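Dihydrodipicolinate reductase N-terminus domain-containing protein (Mycobacterium smegmatis, PDB 6IAQ) is a native amine dehydrogenase that binds NADP and probably catalyses the asymmetric reductive amination of ketones to amines. Local coordinates at residues 106-111 against 201-206; 163-168 against 282-287; 252-257 against 268-273. One frame throughout, in Å; residues are numbered along the deposited sequence.

Interaction 1: 106-111 against 201-206. With NAP (NADP nicotinamide-adenine-dinucleotide phosphate), chain F; EDO (1,2-ethanediol), chain E.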
loop_
_atom_site.group_PDB
_atom_site.type_symbol
_atom_site.label_atom_id
_atom_site.label_comp_id
_atom_site.label_asym_id
_atom_site.label_seq_id
_atom_site.Cartn_x
_atom_site.Cartn_y
_atom_site.Cartn_z
ATOM N N LEU A 106 -9.318 13.970 12.454
ATOM C CA LEU A 106 -8.456 12.930 13.071
ATOM C C LEU A 106 -9.282 12.010 13.946
ATOM O O LEU A 106 -8.681 11.038 14.443
ATOM C CB LEU A 106 -7.344 13.603 13.882
ATOM C CG LEU A 106 -6.307 14.325 13.043
ATOM C CD1 LEU A 106 -5.189 14.814 13.920
ATOM C CD2 LEU A 106 -5.825 13.457 11.873
ATOM N N SER A 107 -10.584 12.287 14.186
ATOM C CA SER A 107 -11.405 11.445 15.088
ATOM C C SER A 107 -11.203 9.956 14.741
ATOM O O SER A 107 -11.584 9.559 13.648
ATOM C CB SER A 107 -12.863 11.839 15.070
ATOM O OG SER A 107 -13.028 13.133 15.645
ATOM N N GLU A 108 -10.659 9.159 15.670
ATOM C CA GLU A 108 -10.261 7.752 15.405
ATOM C C GLU A 108 -11.515 6.944 15.058
ATOM O O GLU A 108 -11.448 6.071 14.190
ATOM C CB GLU A 108 -9.481 7.149 16.587
ATOM C CG GLU A 108 -8.085 7.740 16.742
ATOM C CD GLU A 108 -7.960 8.950 17.641
ATOM O OE1 GLU A 108 -9.003 9.625 17.870
ATOM O OE2 GLU A 108 -6.817 9.242 18.082
ATOM N N GLU A 109 -12.639 7.205 15.726
ATOM C CA GLU A 109 -13.885 6.447 15.459
ATOM C C GLU A 109 -14.403 6.786 14.053
ATOM O O GLU A 109 -14.981 5.893 13.400
ATOM C CB GLU A 109 -14.923 6.666 16.563
ATOM C CG GLU A 109 -16.047 5.677 16.451
ATOM C CD GLU A 109 -17.209 5.868 17.408
ATOM O OE1 GLU A 109 -17.117 6.748 18.296
ATOM O OE2 GLU A 109 -18.200 5.134 17.249
ATOM N N MET A 110 -14.146 7.998 13.550
ATOM C CA MET A 110 -14.643 8.411 12.214
ATOM C C MET A 110 -13.875 7.654 11.112
ATOM O O MET A 110 -14.282 7.747 9.957
ATOM C CB MET A 110 -14.504 9.921 12.005
ATOM C CG MET A 110 -15.714 10.717 12.484
ATOM S SD MET A 110 -17.210 10.332 11.502
ATOM C CE MET A 110 -16.788 11.081 9.937
ATOM N N LEU A 111 -12.798 6.926 11.435
ATOM C CA LEU A 111 -12.067 6.122 10.410
ATOM C C LEU A 111 -13.078 5.218 9.700
ATOM O O LEU A 111 -13.027 5.123 8.425
ATOM C CB LEU A 111 -10.965 5.296 11.081
ATOM C CG LEU A 111 -10.129 4.443 10.125
ATOM C CD1 LEU A 111 -9.206 5.309 9.297
ATOM C CD2 LEU A 111 -9.363 3.388 10.920
ATOM N N PRO A 201 -15.691 2.872 21.981
ATOM C CA PRO A 201 -15.109 1.801 21.179
ATOM C C PRO A 201 -13.581 2.019 21.075
ATOM O O PRO A 201 -13.086 3.135 21.159
ATOM C CB PRO A 201 -15.801 1.928 19.808
ATOM C CG PRO A 201 -16.206 3.408 19.719
ATOM C CD PRO A 201 -16.507 3.803 21.166
ATOM N N THR A 202 -12.848 0.926 20.974
ATOM C CA THR A 202 -11.377 0.939 20.793
ATOM C C THR A 202 -11.060 1.448 19.384
ATOM O O THR A 202 -11.820 1.180 18.438
ATOM C CB THR A 202 -10.765 -0.435 21.081
ATOM O OG1 THR A 202 -11.336 -1.352 20.138
ATOM C CG2 THR A 202 -11.011 -0.863 22.515
ATOM N N PHE A 203 -9.933 2.145 19.245
ATOM C CA PHE A 203 -9.413 2.586 17.923
ATOM C C PHE A 203 -9.335 1.386 16.980
ATOM O O PHE A 203 -9.719 1.507 15.794
ATOM C CB PHE A 203 -8.039 3.236 18.068
ATOM C CG PHE A 203 -8.004 4.519 18.867
ATOM C CD1 PHE A 203 -9.162 5.112 19.372
ATOM C CD2 PHE A 203 -6.801 5.168 19.059
ATOM C CE1 PHE A 203 -9.099 6.301 20.083
ATOM C CE2 PHE A 203 -6.746 6.361 19.757
ATOM C CZ PHE A 203 -7.892 6.925 20.255
ATOM N N GLY A 204 -8.864 0.264 17.504
ATOM C CA GLY A 204 -8.626 -0.952 16.716
ATOM C C GLY A 204 -9.909 -1.567 16.200
ATOM O O GLY A 204 -9.878 -2.176 15.123
ATOM N N ARG A 205 -11.023 -1.401 16.916
ATOM C CA ARG A 205 -12.320 -1.933 16.450
ATOM C C ARG A 205 -12.686 -1.260 15.122
ATOM O O ARG A 205 -13.140 -1.933 14.165
ATOM C CB ARG A 205 -13.364 -1.757 17.554
ATOM C CG ARG A 205 -14.790 -2.029 17.085
ATOM C CD ARG A 205 -14.991 -3.457 16.614
ATOM N NE ARG A 205 -16.212 -3.439 15.833
ATOM C CZ ARG A 205 -17.427 -3.460 16.353
ATOM N NH1 ARG A 205 -17.579 -3.561 17.664
ATOM N NH2 ARG A 205 -18.481 -3.433 15.561
ATOM N N ASN A 206 -12.489 0.053 15.041
ATOM C CA ASN A 206 -12.810 0.794 13.803
ATOM C C ASN A 206 -11.844 0.325 12.708
ATOM O O ASN A 206 -12.302 0.185 11.551
ATOM C CB ASN A 206 -12.834 2.286 14.071
ATOM C CG ASN A 206 -13.884 2.623 15.104
ATOM O OD1 ASN A 206 -13.532 2.980 16.235
ATOM N ND2 ASN A 206 -15.159 2.464 14.724
HETATM P PA NAP F . -4.794 18.375 21.915
HETATM O O1A NAP F . -3.457 18.939 21.801
HETATM O O2A NAP F . -5.520 18.142 23.273
HETATM O O5B NAP F . -5.753 19.296 20.967
HETATM C C5B NAP F . -7.185 19.259 21.037
HETATM C C4B NAP F . -7.711 20.631 20.639
HETATM O O4B NAP F . -9.136 20.653 20.613
HETATM C C3B NAP F . -7.281 21.792 21.575
HETATM O O3B NAP F . -6.741 22.795 20.679
HETATM C C2B NAP F . -8.557 22.331 22.215
HETATM O O2B NAP F . -8.596 23.772 22.325
HETATM C C1B NAP F . -9.524 21.966 21.132
HETATM N N9A NAP F . -10.934 21.843 21.495
HETATM C C8A NAP F . -11.520 21.033 22.399
HETATM N N7A NAP F . -12.845 21.202 22.322
HETATM C C5A NAP F . -13.090 22.061 21.304
HETATM C C6A NAP F . -14.269 22.671 20.637
HETATM N N6A NAP F . -15.501 22.393 21.042
HETATM N N1A NAP F . -14.066 23.518 19.630
HETATM C C2A NAP F . -12.842 23.837 19.159
HETATM N N3A NAP F . -11.709 23.331 19.697
HETATM C C4A NAP F . -11.825 22.489 20.763
HETATM O O3 NAP F . -4.895 16.905 21.184
HETATM P PN NAP F . -4.143 16.485 19.767
HETATM O O1N NAP F . -2.889 15.698 19.988
HETATM O O2N NAP F . -4.071 17.651 18.844
HETATM O O5D NAP F . -5.329 15.484 19.380
HETATM C C5D NAP F . -6.654 15.863 18.989
HETATM C C4D NAP F . -7.548 14.708 18.636
HETATM O O4D NAP F . -6.997 14.068 17.439
HETATM C C3D NAP F . -7.634 13.712 19.759
HETATM O O3D NAP F . -8.947 13.219 19.952
HETATM C C2D NAP F . -6.707 12.585 19.282
HETATM O O2D NAP F . -7.087 11.349 19.901
HETATM C C1D NAP F . -6.890 12.678 17.739
HETATM N N1N NAP F . -5.738 12.113 17.014
HETATM C C2N NAP F . -5.985 11.224 16.071
HETATM C C3N NAP F . -4.925 10.622 15.408
HETATM C C7N NAP F . -5.161 9.636 14.285
HETATM O O7N NAP F . -4.165 9.042 13.874
HETATM N N7N NAP F . -6.381 9.458 13.749
HETATM C C4N NAP F . -3.620 10.984 15.744
HETATM C C5N NAP F . -3.385 11.928 16.739
HETATM C C6N NAP F . -4.487 12.475 17.349
HETATM P P2B NAP F . -7.563 24.590 23.228
HETATM O O1X NAP F . -6.202 24.486 22.604
HETATM O O2X NAP F . -7.978 26.049 23.046
HETATM O O3X NAP F . -7.832 23.914 24.576
HETATM C C1 EDO E . -3.386 7.645 17.753
HETATM O O1 EDO E . -4.712 7.652 17.305
HETATM C C2 EDO E . -2.515 6.950 16.767
HETATM O O2 EDO E . -2.040 7.836 15.756
HETATM O O HOH W 1 -9.277 4.250 14.453
#

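Interaction 2: 163-168 against 282-287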
loop_
_atom_site.group_PDB
_atom_site.type_symbol
_atom_site.label_atom_id
_atom_site.label_comp_id
_atom_site.label_asym_id
_atom_site.label_seq_id
_atom_site.Cartn_x
_atom_site.Cartn_y
_atom_site.Cartn_z
ATOM N N ARG A 163 -2.886 -10.259 11.432
ATOM C CA ARG A 163 -2.507 -9.859 12.800
ATOM C C ARG A 163 -1.683 -8.569 12.733
ATOM O O ARG A 163 -0.673 -8.537 12.007
ATOM C CB ARG A 163 -1.720 -10.973 13.504
ATOM C CG ARG A 163 -2.521 -12.230 13.786
ATOM C CD ARG A 163 -2.174 -12.816 15.141
ATOM N NE ARG A 163 -1.025 -13.686 15.028
ATOM C CZ ARG A 163 -1.078 -15.021 15.034
ATOM N NH1 ARG A 163 0.043 -15.715 14.920
ATOM N NH2 ARG A 163 -2.233 -15.658 15.159
ATOM N N GLY A 164 -2.101 -7.563 13.496
ATOM C CA GLY A 164 -1.380 -6.292 13.623
ATOM C C GLY A 164 -0.961 -6.037 15.049
ATOM O O GLY A 164 -1.694 -6.419 15.996
ATOM N N LYS A 165 0.181 -5.382 15.192
ATOM C CA LYS A 165 0.750 -4.970 16.481
ATOM C C LYS A 165 1.262 -3.550 16.293
ATOM O O LYS A 165 2.031 -3.322 15.338
ATOM C CB LYS A 165 1.857 -5.924 16.950
ATOM C CG LYS A 165 2.292 -5.685 18.385
ATOM C CD LYS A 165 3.266 -6.702 18.965
ATOM C CE LYS A 165 4.633 -6.648 18.321
ATOM N NZ LYS A 165 5.725 -6.949 19.285
ATOM N N ALA A 166 0.810 -2.628 17.149
ATOM C CA ALA A 166 1.127 -1.196 17.034
ATOM C C ALA A 166 1.406 -0.618 18.412
ATOM O O ALA A 166 0.772 -1.026 19.419
ATOM C CB ALA A 166 -0.000 -0.485 16.319
ATOM N N SER A 167 2.335 0.328 18.431
ATOM C CA SER A 167 2.717 1.104 19.623
ATOM C C SER A 167 2.802 2.578 19.214
ATOM O O SER A 167 3.463 2.876 18.231
ATOM C CB SER A 167 4.025 0.589 20.199
ATOM O OG SER A 167 4.380 1.296 21.378
ATOM N N TRP A 168 2.169 3.459 19.983
ATOM C CA TRP A 168 2.400 4.916 19.868
ATOM C C TRP A 168 2.569 5.534 21.258
ATOM O O TRP A 168 2.167 4.925 22.253
ATOM C CB TRP A 168 1.322 5.592 19.018
ATOM C CG TRP A 168 -0.082 5.278 19.402
ATOM C CD1 TRP A 168 -0.882 4.342 18.830
ATOM C CD2 TRP A 168 -0.877 5.934 20.416
ATOM N NE1 TRP A 168 -2.131 4.363 19.412
ATOM C CE2 TRP A 168 -2.144 5.321 20.398
ATOM C CE3 TRP A 168 -0.647 6.984 21.315
ATOM C CZ2 TRP A 168 -3.180 5.740 21.223
ATOM C CZ3 TRP A 168 -1.660 7.381 22.151
ATOM C CH2 TRP A 168 -2.906 6.769 22.092
ATOM N N ILE A 282 5.968 1.166 16.778
ATOM C CA ILE A 282 6.012 -0.009 15.875
ATOM C C ILE A 282 4.722 -0.121 15.078
ATOM O O ILE A 282 3.637 0.272 15.550
ATOM C CB ILE A 282 6.354 -1.315 16.604
ATOM C CG1 ILE A 282 5.244 -1.809 17.516
ATOM C CG2 ILE A 282 7.697 -1.207 17.345
ATOM C CD1 ILE A 282 5.243 -3.306 17.630
ATOM N N ASN A 283 4.875 -0.678 13.888
ATOM C CA ASN A 283 3.768 -1.130 13.027
ATOM C C ASN A 283 4.188 -2.468 12.404
ATOM O O ASN A 283 4.983 -2.453 11.460
ATOM C CB ASN A 283 3.452 -0.119 11.932
ATOM C CG ASN A 283 2.139 -0.444 11.253
ATOM O OD1 ASN A 283 1.146 -0.671 11.953
ATOM N ND2 ASN A 283 2.119 -0.420 9.933
ATOM N N GLU A 284 3.707 -3.578 12.949
ATOM C CA GLU A 284 4.140 -4.939 12.535
ATOM C C GLU A 284 2.902 -5.768 12.233
ATOM O O GLU A 284 2.051 -5.919 13.129
ATOM C CB GLU A 284 4.972 -5.629 13.602
ATOM C CG GLU A 284 6.267 -4.935 13.922
ATOM C CD GLU A 284 7.078 -5.574 15.044
ATOM O OE1 GLU A 284 6.589 -6.505 15.744
ATOM O OE2 GLU A 284 8.173 -5.090 15.281
ATOM N N TRP A 285 2.782 -6.210 10.989
ATOM C CA TRP A 285 1.615 -6.991 10.521
ATOM C C TRP A 285 2.087 -8.320 9.923
ATOM O O TRP A 285 3.089 -8.354 9.192
ATOM C CB TRP A 285 0.789 -6.209 9.515
ATOM C CG TRP A 285 0.111 -5.042 10.148
ATOM C CD1 TRP A 285 0.701 -3.882 10.547
ATOM C CD2 TRP A 285 -1.277 -4.936 10.487
ATOM N NE1 TRP A 285 -0.254 -3.035 11.046
ATOM C CE2 TRP A 285 -1.462 -3.666 11.072
ATOM C CE3 TRP A 285 -2.386 -5.772 10.349
ATOM C CZ2 TRP A 285 -2.711 -3.219 11.525
ATOM C CZ3 TRP A 285 -3.609 -5.341 10.811
ATOM C CH2 TRP A 285 -3.768 -4.075 11.383
ATOM N N THR A 286 1.373 -9.371 10.274
ATOM C CA THR A 286 1.587 -10.740 9.749
ATOM C C THR A 286 0.284 -11.189 9.110
ATOM O O THR A 286 -0.778 -10.960 9.697
ATOM C CB THR A 286 2.004 -11.687 10.871
ATOM O OG1 THR A 286 3.210 -11.182 11.442
ATOM C CG2 THR A 286 2.170 -13.110 10.390
ATOM N N ILE A 287 0.392 -11.799 7.938
ATOM C CA ILE A 287 -0.714 -12.597 7.340
ATOM C C ILE A 287 -0.296 -14.064 7.358
ATOM O O ILE A 287 0.758 -14.386 6.788
ATOM C CB ILE A 287 -1.050 -12.090 5.941
ATOM C CG1 ILE A 287 -1.436 -10.610 5.989
ATOM C CG2 ILE A 287 -2.148 -12.934 5.319
ATOM C CD1 ILE A 287 -1.705 -10.013 4.625
HETATM O O HOH W 2 7.819 -6.431 17.996
#

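Interaction 3: 252-257 against 268-273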
loop_
_atom_site.group_PDB
_atom_site.type_symbol
_atom_site.label_atom_id
_atom_site.label_comp_id
_atom_site.label_asym_id
_atom_site.label_seq_id
_atom_site.Cartn_x
_atom_site.Cartn_y
_atom_site.Cartn_z
ATOM N N PHE A 252 -2.771 2.462 27.904
ATOM C CA PHE A 252 -3.377 1.119 27.871
ATOM C C PHE A 252 -3.107 0.448 26.533
ATOM O O PHE A 252 -2.797 1.120 25.529
ATOM C CB PHE A 252 -4.879 1.148 28.203
ATOM C CG PHE A 252 -5.769 1.943 27.278
ATOM C CD1 PHE A 252 -6.185 1.430 26.058
ATOM C CD2 PHE A 252 -6.286 3.163 27.683
ATOM C CE1 PHE A 252 -7.022 2.159 25.224
ATOM C CE2 PHE A 252 -7.114 3.890 26.841
ATOM C CZ PHE A 252 -7.490 3.379 25.626
ATOM N N THR A 253 -3.313 -0.866 26.562
ATOM C CA THR A 253 -3.177 -1.778 25.417
ATOM C C THR A 253 -4.530 -2.447 25.185
ATOM O O THR A 253 -5.065 -3.023 26.133
ATOM C CB THR A 253 -2.030 -2.779 25.649
ATOM O OG1 THR A 253 -0.822 -2.034 25.850
ATOM C CG2 THR A 253 -1.939 -3.776 24.506
ATOM N N ASP A 254 -5.045 -2.347 23.974
ATOM C CA ASP A 254 -6.262 -3.040 23.508
ATOM C C ASP A 254 -5.842 -4.210 22.628
ATOM O O ASP A 254 -4.866 -4.071 21.915
ATOM C CB ASP A 254 -7.188 -2.152 22.669
ATOM C CG ASP A 254 -7.692 -0.886 23.330
ATOM O OD1 ASP A 254 -8.098 -0.950 24.508
ATOM O OD2 ASP A 254 -7.674 0.170 22.641
ATOM N N ILE A 255 -6.656 -5.251 22.579
ATOM C CA ILE A 255 -6.618 -6.324 21.553
ATOM C C ILE A 255 -8.048 -6.534 21.071
ATOM O O ILE A 255 -8.943 -6.671 21.906
ATOM C CB ILE A 255 -5.941 -7.609 22.072
ATOM C CG1 ILE A 255 -5.868 -8.670 20.973
ATOM C CG2 ILE A 255 -6.621 -8.130 23.309
ATOM C CD1 ILE A 255 -4.730 -9.663 21.175
ATOM N N ASP A 256 -8.247 -6.409 19.774
ATOM C CA ASP A 256 -9.539 -6.550 19.083
ATOM C C ASP A 256 -9.416 -7.699 18.096
ATOM O O ASP A 256 -8.342 -7.864 17.490
ATOM C CB ASP A 256 -9.946 -5.245 18.393
ATOM C CG ASP A 256 -10.340 -4.208 19.419
ATOM O OD1 ASP A 256 -11.428 -4.393 20.034
ATOM O OD2 ASP A 256 -9.529 -3.296 19.663
ATOM N N ARG A 257 -10.501 -8.442 17.935
ATOM C CA ARG A 257 -10.547 -9.643 17.072
ATOM C C ARG A 257 -11.906 -9.735 16.410
ATOM O O ARG A 257 -12.933 -9.613 17.115
ATOM C CB ARG A 257 -10.287 -10.883 17.925
ATOM C CG ARG A 257 -10.336 -12.201 17.169
ATOM C CD ARG A 257 -10.166 -13.299 18.201
ATOM N NE ARG A 257 -9.262 -14.328 17.746
ATOM C CZ ARG A 257 -9.626 -15.418 17.079
ATOM N NH1 ARG A 257 -10.895 -15.652 16.801
ATOM N NH2 ARG A 257 -8.710 -16.291 16.700
ATOM N N PHE A 268 -5.879 -7.256 16.122
ATOM C CA PHE A 268 -5.071 -6.015 16.217
ATOM C C PHE A 268 -4.842 -5.659 17.681
ATOM O O PHE A 268 -5.804 -5.420 18.429
ATOM C CB PHE A 268 -5.756 -4.905 15.410
ATOM C CG PHE A 268 -5.036 -3.582 15.447
ATOM C CD1 PHE A 268 -3.714 -3.486 15.034
ATOM C CD2 PHE A 268 -5.701 -2.423 15.798
ATOM C CE1 PHE A 268 -3.050 -2.271 15.042
ATOM C CE2 PHE A 268 -5.039 -1.207 15.826
ATOM C CZ PHE A 268 -3.721 -1.127 15.434
ATOM N N GLU A 269 -3.579 -5.602 18.073
ATOM C CA GLU A 269 -3.165 -5.183 19.422
ATOM C C GLU A 269 -2.493 -3.814 19.302
ATOM O O GLU A 269 -1.561 -3.658 18.458
ATOM C CB GLU A 269 -2.226 -6.227 20.016
ATOM C CG GLU A 269 -1.608 -5.811 21.325
ATOM C CD GLU A 269 -0.668 -6.857 21.898
ATOM O OE1 GLU A 269 0.207 -7.304 21.179
ATOM O OE2 GLU A 269 -0.849 -7.244 23.049
ATOM N N MET A 270 -2.967 -2.856 20.106
ATOM C CA MET A 270 -2.511 -1.455 20.045
ATOM C C MET A 270 -2.244 -0.951 21.452
ATOM O O MET A 270 -3.139 -1.015 22.305
ATOM C CB MET A 270 -3.562 -0.591 19.333
ATOM C CG MET A 270 -3.088 0.808 19.051
ATOM S SD MET A 270 -4.510 1.937 18.945
ATOM C CE MET A 270 -4.828 2.060 20.703
ATOM N N SER A 271 -1.045 -0.456 21.679
ATOM C CA SER A 271 -0.685 0.224 22.938
ATOM C C SER A 271 -0.467 1.712 22.652
ATOM O O SER A 271 0.312 2.063 21.726
ATOM C CB SER A 271 0.509 -0.397 23.576
ATOM O OG SER A 271 0.928 0.386 24.684
ATOM N N GLY A 272 -1.119 2.536 23.452
ATOM C CA GLY A 272 -0.921 3.986 23.502
ATOM C C GLY A 272 -0.527 4.364 24.907
ATOM O O GLY A 272 -1.401 4.259 25.823
ATOM N N ARG A 273 0.735 4.760 25.106
ATOM C CA ARG A 273 1.271 4.976 26.466
ATOM C C ARG A 273 2.401 6.000 26.444
ATOM O O ARG A 273 3.005 6.243 25.388
ATOM C CB ARG A 273 1.741 3.649 27.072
ATOM C CG ARG A 273 2.977 3.048 26.396
ATOM C CD ARG A 273 3.335 1.613 26.848
ATOM N NE ARG A 273 4.633 1.357 26.234
ATOM C CZ ARG A 273 4.808 0.982 24.961
ATOM N NH1 ARG A 273 3.760 0.718 24.188
ATOM N NH2 ARG A 273 6.035 0.895 24.471
HETATM O O HOH W 3 -6.880 -2.895 19.240
#

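Interaction 1: 106-111 against 201-206
E108 and F203 face each other with CA atoms 5.8 Å apart, and E109 and N206 follow at 6.0 Å. The segment 106-111 lies in the loop after strand 102-105. The segment 201-206 runs into helix 203-215. T202 caps that helix, its OG1 accepting from R205 N. The two backbones are joined through one water, which donates to E108 O and F203 O.

E108 lies over one face of the F203 ring. Its CG is 3.5 Å from the ring centroid, 7° off the normal, a CH-pi contact. A bend at chi2 (91°) turns the carboxylate nearly parallel to the ring, at 18°. E108 OE2 takes two hydrogen bonds of 2.8 Å, from NAP O2D and from O1 of 1,2-ethanediol, probably from the crystallisation liquor. E108 OE1 is hydrogen-bonded to S84 OG. S84, the cofactor hydroxyl and the F203 ring hold the carboxylate beside the cofactor ribose. E109 reaches out extended and lays its carboxylate against P201, with E109 CD 3.5 Å from P201 CG. The oxygens of E109 are satisfied by S117, T116 and the L86 amide. N206 OD1 rests on E109 CA, while its ND2 is held by T116 and Y112 O.

NAP N7N also donates to L106 O. The site is the nicotinamide end of the cofactor pocket, where the Rossmann-type nucleotide-binding part meets the C-terminal part.

Interaction 2: 163-168 against 282-287
R163 to S167 pair with T286 to I282 as neighbouring antiparallel strands; the axes of the two short segments come within 4.7 Å, and their N-to-C directions are 172° apart. R163 and T286 form a hydrogen-bonded pair, in which R163 N to T286 O and T286 N to R163 O are both 2.8 Å. K165 and E284 form the next such pair. The bond from I282 N to S167 O is weak.

G164 and W285 make a close non-hydrogen-bonded pair. With no side chain on G164, the indole lies directly across the strand. G164 CA sits over the six-membered ring of W285, 3.4 Å from its centroid and 13° off the normal. W285 NE1 donates to N283 OD1 at 2.9 Å, a bond in the ring plane that comes from above the amide carbonyl plane. This bond probably limits the rotation of the ring.

K165, E284 and I282 lie on the other face. K165 and E284 run side by side and point the same way. Their salt bridge is long, with K165 NZ 3.7 Å from E284 OE1. A water lies between these two atoms, but it sits too close to NZ and the bridge is doubtful. I282 holds CG1 between its backbone N and carbonyl carbon (chi1 70°), which carries CD1 towards the lysine. The contact of K165 CE with I282 CD1 is tight, at 3.5 Å. At one end R163 forms a salt bridge with E288; at the other S167 OG is hydrogen-bonded to Y275 and R273.

The face of A166, N283 and W285 is covered by helix 141-153, where W145 meets A166 and N283 and I149 meets W285. The F268 ring meets that of W285, their planes nearly parallel. Strand 265-273 flanks 158-169 on one side, and strand 293-296 flanks 282-288 on the other.

Interaction 3: 252-257 against 268-273
F268 O is gripped by two donors. D256 N donates to F268 O at 3.0 Å across the strands, and a water donates to F268 O at 2.9 Å. The same water donates to D256 OD2, 2.7 Å away, and ties the aspartate back to the partner strand. D256 OD2 is also bonded to T202, and OD1 to T224.

The strands 252-257 and 268-273 are antiparallel. F252 with G272, D254 with M270, and D256 with F268 are the hydrogen-bonded pairs. Each pair has two bonds, six in all and none of them weak. CA-H...O contacts fill the places between, such as T253 CA to M270 O at 3.2 Å.

D254, M270 and F268 lie on one face. D254 and M270 run side by side, and M270 CE comes 3.9 Å from D254 OD2. The same oxygen lies at the edge of the F252 ring, in its plane. D254 OD1 is held by R199 and T226.

T253, I255, E269 and S271 lie on the opposite face. T253 turns CG2 anti to its backbone N, which brings T253 CG2 to 3.8 Å from E269 CG. T253 OG1 presses on S271 CB at 3.1 Å, and D229 takes up the polar end of both side chains. S271 OG also accepts from R273 NH1 at 2.9 Å, in the guanidinium plane.

The buried aspartates D254 and D256 are therefore not left alone. D254 has an arginine and a hydroxyl, and D256 has two hydroxyls and a water. Such partners would offset the cost of burying charge. They also tie the hairpin to strand 219-230 and, through T202, to the start of helix 203-215.

Interactions 2 and 3 belong to one mixed sheet of the C-terminal part. They meet where strands 158-169 and 265-273 are neighbours, with A166 N bonded to E269 O and W168 N to S271 O. Both are backbone ladders. Interaction 2 is partly buried and has a charged face, whereas interaction 3 is buried and its aspartates are met by hydroxyls and an arginine. Interaction 1 is also buried but has no ladder. It works through side-chain stacking, one water and the cofactor. Its helix start lies against the sheet: G204 packs on F268, and F203 packs on W168. The 201-206 segment thus connects the sheet to the nicotinamide site.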